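Iron-regulated outer membrane protein (Neisseria meningitidis, PDB 4B7O) acts as a TonB-dependent transporter of the outer membrane that takes up iron, probably in siderophore-bound form. Local coordinates at residues D118-N123 / N164-A169; T103-T108 / R136-P141. All blocks are in the same frame, centred on the assembly; numbering follows the deposited sequence.

Contact 1. Residues D118-N123 / N164-A169; sequences DIKVDN and NGAIIA
The carbonyl oxygen of A169 is gripped from two sources. D122 N bonds to A169 O at 3.0 Å, with the donor tilted 24° from the carbonyl plane. Water 1 donates to A169 O and accepts from N123 N at 2.8 Å, so it ties the loop after strand 118-121 to A169, inside strand 166-171. Upstream, two backbone bonds are shorter and straighter. A169 N donates to K120 O at 2.6 Å, and K120 N to I167 O at 2.7 Å. I167 N reaches D118 O at 3.0 Å, while the D118 N to G165 O bond is weak. This is the parallel pairing of strands 118-121 and 166-171 in the mixed four-strand sheet of the plug domain. Strand 118-121 lies at the edge. A166 and I168 use their other backbone side to bond Q150 and S148 of strand 144-150. I119, V121, I167 and A169 share one face; D118, K120, A166 and I168 share the other. On the face with A166 and I168, K120 has CG beside its backbone N (chi1 -53°) and an extended chain beyond. It therefore runs alongside I168, pointing the same way, with K120 CD 3.6 Å from I168 CD1. Further out, K120 CE rests 3.7 Å from A166 CB. D118 makes a salt bridge to R509 on barrel strand 498-509, which connects the sheet edge to the barrel wall.

Contact 2. Residues T103-T108 / R136-P141; sequences TSQFLT and RFIVDP
T103 meets F137 through its methyl. T103 CG2 lies 3.8 Å from F137 CA and comes obliquely to the ring, 4.2 Å from F137 CD2. Its chi1 of 45° sets CG2 beside the backbone N and turns OG1 another way, to a hydrogen bond with E283. The T103 backbone also bonds to G135, just before R136. The ring of F137 meets H275 of barrel strand 264-276. Q105 takes part through its backbone carbonyl, by way of water 2, and through its side chain. Water 2 lies 2.9 Å from Q105 O and 2.8 Å from R136 O. It has more acceptors around it than protons to give, so both bonds may not be made at once. The Q105 side chain is extended beyond CG and crosses I138 at about a right angle. Q105 OE1 lies 4.0 Å from I138 CD1, while Q105 NE2 is held by G100 O. L107 begins strand 107-109 of a small antiparallel sheet in the plug domain. Its CB touches the same methyl, with L107 CB 4.5 Å from I138 CD1. F97 of strand 95-97 and M85 of helix 85-88 also pack on I138. Outside the two segments, Q114 bonds both of them, accepting from L107 N and donating to R136 O. No direct hydrogen bond joins the segments, so they meet mainly by side-chain packing, helped by the amide of Q114, by the neighbouring T103–G135 backbone bond and, less certainly, by water 2.

Contacts 1 and 2 lie in the plug domain inside the barrel, with centres 12 Å apart. Their segments alternate along the chain: 103-108, 118-123, 136-141, then 164-169. Contact 1 belongs to the four-strand mixed sheet. Contact 2 joins the 3-10 turn and loop leading into strand 107-109, and the start of that strand, to the loop between strands 118-121 and 144-150. The two contacts touch through apolar side chains. I119 CD1 packs 3.7 Å from I138 CG1, and I167 CD1 packs 4.1 Å from L107 CD1. The sheet face bearing I119, V121 and I167 thus lies against contact 2. Apolar side chains join the two small sheets and that loop within the plug.

Contact 1. Residues D118-N123 / N164-A169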
ATOM      1  N   ASP A 118       5.125  -0.836  -1.405  1.00 36.03           N
ATOM      2  CA  ASP A 118       4.209  -0.810  -2.533  1.00 35.52           C
ATOM      3  C   ASP A 118       2.882  -1.372  -2.123  1.00 37.21           C
ATOM      4  O   ASP A 118       2.785  -1.990  -1.072  1.00 37.19           O
ATOM      5  CB  ASP A 118       4.798  -1.588  -3.687  1.00 37.42           C
ATOM      6  CG  ASP A 118       6.095  -0.951  -4.200  1.00 43.15           C
ATOM      7  OD1 ASP A 118       6.199   0.316  -4.262  1.00 38.37           O
ATOM      8  OD2 ASP A 118       7.029  -1.711  -4.484  1.00 42.93           O
ATOM      9  N   ILE A 119       1.864  -1.141  -2.940  1.00 34.85           N
ATOM     10  CA  ILE A 119       0.608  -1.806  -2.809  1.00 34.82           C
ATOM     11  C   ILE A 119       0.443  -2.468  -4.120  1.00 35.54           C
ATOM     12  O   ILE A 119       0.387  -1.795  -5.125  1.00 36.35           O
ATOM     13  CB  ILE A 119      -0.573  -0.815  -2.670  1.00 40.70           C
ATOM     14  CG1 ILE A 119      -0.368   0.092  -1.457  1.00 40.03           C
ATOM     15  CG2 ILE A 119      -1.890  -1.582  -2.539  1.00 33.51           C
ATOM     16  CD1 ILE A 119      -1.664   0.756  -1.077  1.00 43.52           C
ATOM     17  N   LYS A 120       0.369  -3.788  -4.138  1.00 36.61           N
ATOM     18  CA  LYS A 120       0.423  -4.472  -5.404  1.00 38.35           C
ATOM     19  C   LYS A 120      -0.925  -5.053  -5.609  1.00 40.98           C
ATOM     20  O   LYS A 120      -1.454  -5.754  -4.712  1.00 44.20           O
ATOM     21  CB  LYS A 120       1.452  -5.603  -5.368  1.00 37.65           C
ATOM     22  CG  LYS A 120       2.829  -5.163  -4.898  1.00 36.09           C
ATOM     23  CD  LYS A 120       3.858  -6.236  -5.301  1.00 34.12           C
ATOM     24  CE  LYS A 120       5.231  -5.883  -4.759  1.00 38.82           C
ATOM     25  NZ  LYS A 120       6.379  -6.608  -5.404  1.00 43.43           N
ATOM     26  N   VAL A 121      -1.515  -4.786  -6.767  1.00 34.61           N
ATOM     27  CA  VAL A 121      -2.760  -5.458  -7.023  1.00 38.03           C
ATOM     28  C   VAL A 121      -2.663  -6.144  -8.327  1.00 38.15           C
ATOM     29  O   VAL A 121      -2.256  -5.532  -9.298  1.00 41.76           O
ATOM     30  CB  VAL A 121      -4.057  -4.574  -6.820  1.00 41.10           C
ATOM     31  CG1 VAL A 121      -3.741  -3.164  -6.318  1.00 33.07           C
ATOM     32  CG2 VAL A 121      -5.011  -4.617  -8.021  1.00 37.32           C
ATOM     33  N   ASP A 122      -3.020  -7.426  -8.328  1.00 37.61           N
ATOM     34  CA  ASP A 122      -2.718  -8.344  -9.422  1.00 37.36           C
ATOM     35  C   ASP A 122      -1.286  -8.269  -9.967  1.00 39.64           C
ATOM     36  O   ASP A 122      -1.043  -8.488 -11.161  1.00 36.74           O
ATOM     37  CB  ASP A 122      -3.746  -8.173 -10.511  1.00 40.00           C
ATOM     38  CG  ASP A 122      -5.124  -8.568 -10.048  1.00 46.22           C
ATOM     39  OD1 ASP A 122      -5.239  -9.571  -9.299  1.00 49.61           O
ATOM     40  OD2 ASP A 122      -6.097  -7.896 -10.433  1.00 48.11           O
ATOM     41  N   ASN A 123      -0.338  -7.974  -9.080  1.00 35.18           N
ATOM     42  CA  ASN A 123       1.033  -7.888  -9.498  1.00 41.18           C
ATOM     43  C   ASN A 123       1.352  -6.696 -10.440  1.00 43.49           C
ATOM     44  O   ASN A 123       2.160  -6.819 -11.345  1.00 38.70           O
ATOM     45  CB  ASN A 123       1.487  -9.205 -10.164  1.00 42.48           C
ATOM     46  CG  ASN A 123       2.977  -9.461  -9.939  1.00 44.38           C
ATOM     47  OD1 ASN A 123       3.522  -9.077  -8.903  1.00 41.14           O
ATOM     48  ND2 ASN A 123       3.640 -10.085 -10.910  1.00 39.89           N
ATOM     49  N   ASN A 164      11.365  -2.755   1.331  1.00 43.32           N
ATOM     50  CA  ASN A 164      10.565  -2.899   2.516  1.00 44.22           C
ATOM     51  C   ASN A 164       9.384  -3.669   2.007  1.00 46.86           C
ATOM     52  O   ASN A 164       9.399  -4.169   0.889  1.00 52.78           O
ATOM     53  CB  ASN A 164      10.169  -1.554   3.060  1.00 41.14           C
ATOM     54  CG  ASN A 164      11.314  -0.862   3.761  1.00 49.08           C
ATOM     55  OD1 ASN A 164      11.845  -1.366   4.772  1.00 56.84           O
ATOM     56  ND2 ASN A 164      11.725   0.288   3.235  1.00 46.35           N
ATOM     57  N   GLY A 165       8.349  -3.846   2.774  1.00 46.21           N
ATOM     58  CA  GLY A 165       7.357  -4.743   2.187  1.00 44.28           C
ATOM     59  C   GLY A 165       6.381  -4.204   1.136  1.00 44.16           C
ATOM     60  O   GLY A 165       6.632  -3.204   0.417  1.00 41.86           O
ATOM     61  N   ALA A 166       5.265  -4.911   1.038  1.00 34.40           N
ATOM     62  CA  ALA A 166       4.274  -4.563   0.121  1.00 33.11           C
ATOM     63  C   ALA A 166       2.936  -5.057   0.682  1.00 34.82           C
ATOM     64  O   ALA A 166       2.890  -6.117   1.277  1.00 40.05           O
ATOM     65  CB  ALA A 166       4.606  -5.212  -1.215  1.00 31.11           C
ATOM     66  N   ILE A 167       1.842  -4.321   0.500  1.00 30.30           N
ATOM     67  CA  ILE A 167       0.541  -4.925   0.642  1.00 30.13           C
ATOM     68  C   ILE A 167       0.235  -5.579  -0.707  1.00 32.05           C
ATOM     69  O   ILE A 167       0.481  -4.998  -1.749  1.00 33.66           O
ATOM     70  CB  ILE A 167      -0.494  -3.845   0.944  1.00 34.03           C
ATOM     71  CG1 ILE A 167       0.036  -2.880   2.009  1.00 34.53           C
ATOM     72  CG2 ILE A 167      -1.812  -4.452   1.357  1.00 29.69           C
ATOM     73  CD1 ILE A 167      -0.208  -3.300   3.434  1.00 38.68           C
ATOM     74  N   ILE A 168      -0.314  -6.775  -0.717  1.00 33.03           N
ATOM     75  CA  ILE A 168      -0.451  -7.510  -1.971  1.00 33.29           C
ATOM     76  C   ILE A 168      -1.880  -7.886  -2.071  1.00 34.76           C
ATOM     77  O   ILE A 168      -2.401  -8.511  -1.174  1.00 39.23           O
ATOM     78  CB  ILE A 168       0.370  -8.794  -1.921  1.00 34.66           C
ATOM     79  CG1 ILE A 168       1.836  -8.472  -1.830  1.00 36.40           C
ATOM     80  CG2 ILE A 168       0.071  -9.739  -3.089  1.00 34.27           C
ATOM     81  CD1 ILE A 168       2.524  -8.717  -3.137  1.00 41.27           C
ATOM     82  N   ALA A 169      -2.541  -7.510  -3.142  1.00 33.86           N
ATOM     83  CA  ALA A 169      -3.950  -7.843  -3.221  1.00 31.99           C
ATOM     84  C   ALA A 169      -4.229  -8.535  -4.550  1.00 33.75           C
ATOM     85  O   ALA A 169      -3.500  -8.352  -5.513  1.00 33.87           O
ATOM     86  CB  ALA A 169      -4.784  -6.591  -3.049  1.00 32.35           C
TER
HETATM   87  O   HOH W   1      -0.623  -8.523  -6.354  1.00 31.27           O

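Contact 2. Residues T103-T108 / R136-P141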
ATOM      1  N   THR A 103      -7.010   9.572  -0.019  1.00 41.26           N
ATOM      2  CA  THR A 103      -5.578   9.752  -0.125  1.00 41.09           C
ATOM      3  C   THR A 103      -5.065  10.760   0.890  1.00 41.72           C
ATOM      4  O   THR A 103      -3.865  11.100   0.907  1.00 47.93           O
ATOM      5  CB  THR A 103      -5.166  10.069  -1.567  1.00 44.55           C
ATOM      6  OG1 THR A 103      -6.057  11.053  -2.123  1.00 49.16           O
ATOM      7  CG2 THR A 103      -5.293   8.818  -2.361  1.00 43.00           C
ATOM      8  N   SER A 104      -5.971  11.214   1.746  1.00 36.49           N
ATOM      9  CA  SER A 104      -5.592  11.791   3.044  1.00 45.73           C
ATOM     10  C   SER A 104      -4.673  10.868   3.837  1.00 43.03           C
ATOM     11  O   SER A 104      -3.858  11.370   4.609  1.00 41.22           O
ATOM     12  CB  SER A 104      -6.818  12.068   3.935  1.00 41.91           C
ATOM     13  OG  SER A 104      -7.443  13.295   3.568  1.00 44.32           O
ATOM     14  N   GLN A 105      -4.830   9.546   3.639  1.00 41.29           N
ATOM     15  CA  GLN A 105      -4.144   8.474   4.431  1.00 40.32           C
ATOM     16  C   GLN A 105      -2.744   8.112   3.938  1.00 42.26           C
ATOM     17  O   GLN A 105      -2.499   7.931   2.727  1.00 38.27           O
ATOM     18  CB  GLN A 105      -4.952   7.162   4.411  1.00 31.70           C
ATOM     19  CG  GLN A 105      -6.258   7.275   5.112  1.00 37.42           C
ATOM     20  CD  GLN A 105      -7.132   6.065   4.918  1.00 41.26           C
ATOM     21  OE1 GLN A 105      -6.662   4.984   4.602  1.00 43.85           O
ATOM     22  NE2 GLN A 105      -8.414   6.242   5.122  1.00 41.03           N
ATOM     23  N   PHE A 106      -1.851   7.972   4.905  1.00 42.37           N
ATOM     24  CA  PHE A 106      -0.506   7.483   4.691  1.00 45.82           C
ATOM     25  C   PHE A 106      -0.410   6.159   5.366  1.00 44.34           C
ATOM     26  O   PHE A 106      -0.887   5.974   6.495  1.00 46.37           O
ATOM     27  CB  PHE A 106       0.523   8.377   5.403  1.00 45.07           C
ATOM     28  CG  PHE A 106       0.532   9.784   4.928  1.00 46.38           C
ATOM     29  CD1 PHE A 106       1.287  10.134   3.820  1.00 49.23           C
ATOM     30  CD2 PHE A 106      -0.211  10.768   5.595  1.00 47.74           C
ATOM     31  CE1 PHE A 106       1.335  11.440   3.367  1.00 49.33           C
ATOM     32  CE2 PHE A 106      -0.188  12.073   5.144  1.00 53.98           C
ATOM     33  CZ  PHE A 106       0.590  12.411   4.025  1.00 55.05           C
ATOM     34  N   LEU A 107       0.302   5.268   4.731  1.00 40.81           N
ATOM     35  CA  LEU A 107       0.420   3.940   5.269  1.00 40.77           C
ATOM     36  C   LEU A 107       1.878   3.627   5.707  1.00 38.69           C
ATOM     37  O   LEU A 107       2.817   4.018   5.014  1.00 31.72           O
ATOM     38  CB  LEU A 107      -0.055   2.988   4.199  1.00 36.82           C
ATOM     39  CG  LEU A 107       0.201   1.553   4.625  1.00 43.40           C
ATOM     40  CD1 LEU A 107      -0.970   0.653   4.208  1.00 40.64           C
ATOM     41  CD2 LEU A 107       1.547   1.050   4.122  1.00 41.14           C
ATOM     42  N   THR A 108       2.060   2.986   6.876  1.00 35.52           N
ATOM     43  CA  THR A 108       3.380   2.517   7.236  1.00 36.45           C
ATOM     44  C   THR A 108       3.376   1.056   7.611  1.00 34.71           C
ATOM     45  O   THR A 108       2.403   0.501   8.124  1.00 33.14           O
ATOM     46  CB  THR A 108       4.036   3.368   8.336  1.00 38.82           C
ATOM     47  OG1 THR A 108       3.232   3.316   9.506  1.00 37.83           O
ATOM     48  CG2 THR A 108       4.119   4.789   7.879  1.00 38.87           C
ATOM     49  N   ARG A 136      -0.165   7.775  -1.179  1.00 34.96           N
ATOM     50  CA  ARG A 136      -0.355   7.135  -2.450  1.00 39.00           C
ATOM     51  C   ARG A 136      -1.711   6.365  -2.455  1.00 41.48           C
ATOM     52  O   ARG A 136      -2.198   5.933  -1.414  1.00 40.87           O
ATOM     53  CB  ARG A 136       0.835   6.239  -2.727  1.00 40.14           C
ATOM     54  CG  ARG A 136       2.117   7.066  -2.954  1.00 41.56           C
ATOM     55  CD  ARG A 136       3.307   6.112  -3.071  1.00 42.15           C
ATOM     56  NE  ARG A 136       4.479   6.650  -3.762  1.00 36.04           N
ATOM     57  CZ  ARG A 136       5.353   7.504  -3.235  1.00 38.50           C
ATOM     58  NH1 ARG A 136       5.226   7.972  -1.986  1.00 38.93           N
ATOM     59  NH2 ARG A 136       6.388   7.884  -3.975  1.00 48.15           N
ATOM     60  N   PHE A 137      -2.320   6.233  -3.615  1.00 40.75           N
ATOM     61  CA  PHE A 137      -3.677   5.655  -3.743  1.00 42.24           C
ATOM     62  C   PHE A 137      -3.758   4.250  -3.120  1.00 47.79           C
ATOM     63  O   PHE A 137      -2.950   3.365  -3.473  1.00 44.61           O
ATOM     64  CB  PHE A 137      -4.077   5.571  -5.234  1.00 38.42           C
ATOM     65  CG  PHE A 137      -5.556   5.393  -5.452  1.00 43.20           C
ATOM     66  CD1 PHE A 137      -6.165   4.106  -5.384  1.00 42.63           C
ATOM     67  CD2 PHE A 137      -6.371   6.504  -5.713  1.00 39.99           C
ATOM     68  CE1 PHE A 137      -7.551   3.957  -5.549  1.00 39.62           C
ATOM     69  CE2 PHE A 137      -7.746   6.351  -5.881  1.00 38.72           C
ATOM     70  CZ  PHE A 137      -8.340   5.083  -5.806  1.00 37.79           C
ATOM     71  N   ILE A 138      -4.733   4.034  -2.229  1.00 40.89           N
ATOM     72  CA  ILE A 138      -4.930   2.730  -1.651  1.00 39.83           C
ATOM     73  C   ILE A 138      -6.190   2.064  -2.170  1.00 38.63           C
ATOM     74  O   ILE A 138      -7.270   2.617  -2.054  1.00 43.01           O
ATOM     75  CB  ILE A 138      -5.048   2.781  -0.123  1.00 41.94           C
ATOM     76  CG1 ILE A 138      -3.780   3.375   0.488  1.00 44.19           C
ATOM     77  CG2 ILE A 138      -5.230   1.359   0.359  1.00 44.41           C
ATOM     78  CD1 ILE A 138      -3.852   3.741   1.968  1.00 51.55           C
ATOM     79  N   VAL A 139      -6.067   0.845  -2.683  1.00 42.43           N
ATOM     80  CA  VAL A 139      -7.178   0.157  -3.398  1.00 40.68           C
ATOM     81  C   VAL A 139      -8.414  -0.140  -2.526  1.00 40.76           C
ATOM     82  O   VAL A 139      -8.335  -0.222  -1.307  1.00 41.09           O
ATOM     83  CB  VAL A 139      -6.695  -1.172  -4.011  1.00 42.51           C
ATOM     84  CG1 VAL A 139      -6.495  -2.197  -2.899  1.00 41.22           C
ATOM     85  CG2 VAL A 139      -7.680  -1.685  -5.047  1.00 42.30           C
ATOM     86  N   ASP A 140      -9.554  -0.305  -3.163  1.00 37.83           N
ATOM     87  CA  ASP A 140     -10.782  -0.408  -2.431  1.00 41.23           C
ATOM     88  C   ASP A 140     -11.068  -1.908  -2.265  1.00 39.56           C
ATOM     89  O   ASP A 140     -11.148  -2.642  -3.231  1.00 41.22           O
ATOM     90  CB  ASP A 140     -11.855   0.332  -3.226  1.00 43.31           C
ATOM     91  CG  ASP A 140     -13.259  -0.037  -2.804  1.00 50.30           C
ATOM     92  OD1 ASP A 140     -13.460  -0.344  -1.611  1.00 49.70           O
ATOM     93  OD2 ASP A 140     -14.167  -0.066  -3.682  1.00 49.90           O
ATOM     94  N   PRO A 141     -11.212  -2.369  -1.035  1.00 37.75           N
ATOM     95  CA  PRO A 141     -11.431  -3.785  -0.710  1.00 33.70           C
ATOM     96  C   PRO A 141     -12.602  -4.418  -1.384  1.00 36.49           C
ATOM     97  O   PRO A 141     -12.673  -5.644  -1.500  1.00 35.67           O
ATOM     98  CB  PRO A 141     -11.685  -3.776   0.811  1.00 33.97           C
ATOM     99  CG  PRO A 141     -11.966  -2.335   1.163  1.00 38.05           C
ATOM    100  CD  PRO A 141     -11.129  -1.535   0.178  1.00 40.25           C
TER
HETATM  101  O   HOH W   2      -4.021   6.962   0.469  1.00 45.17           O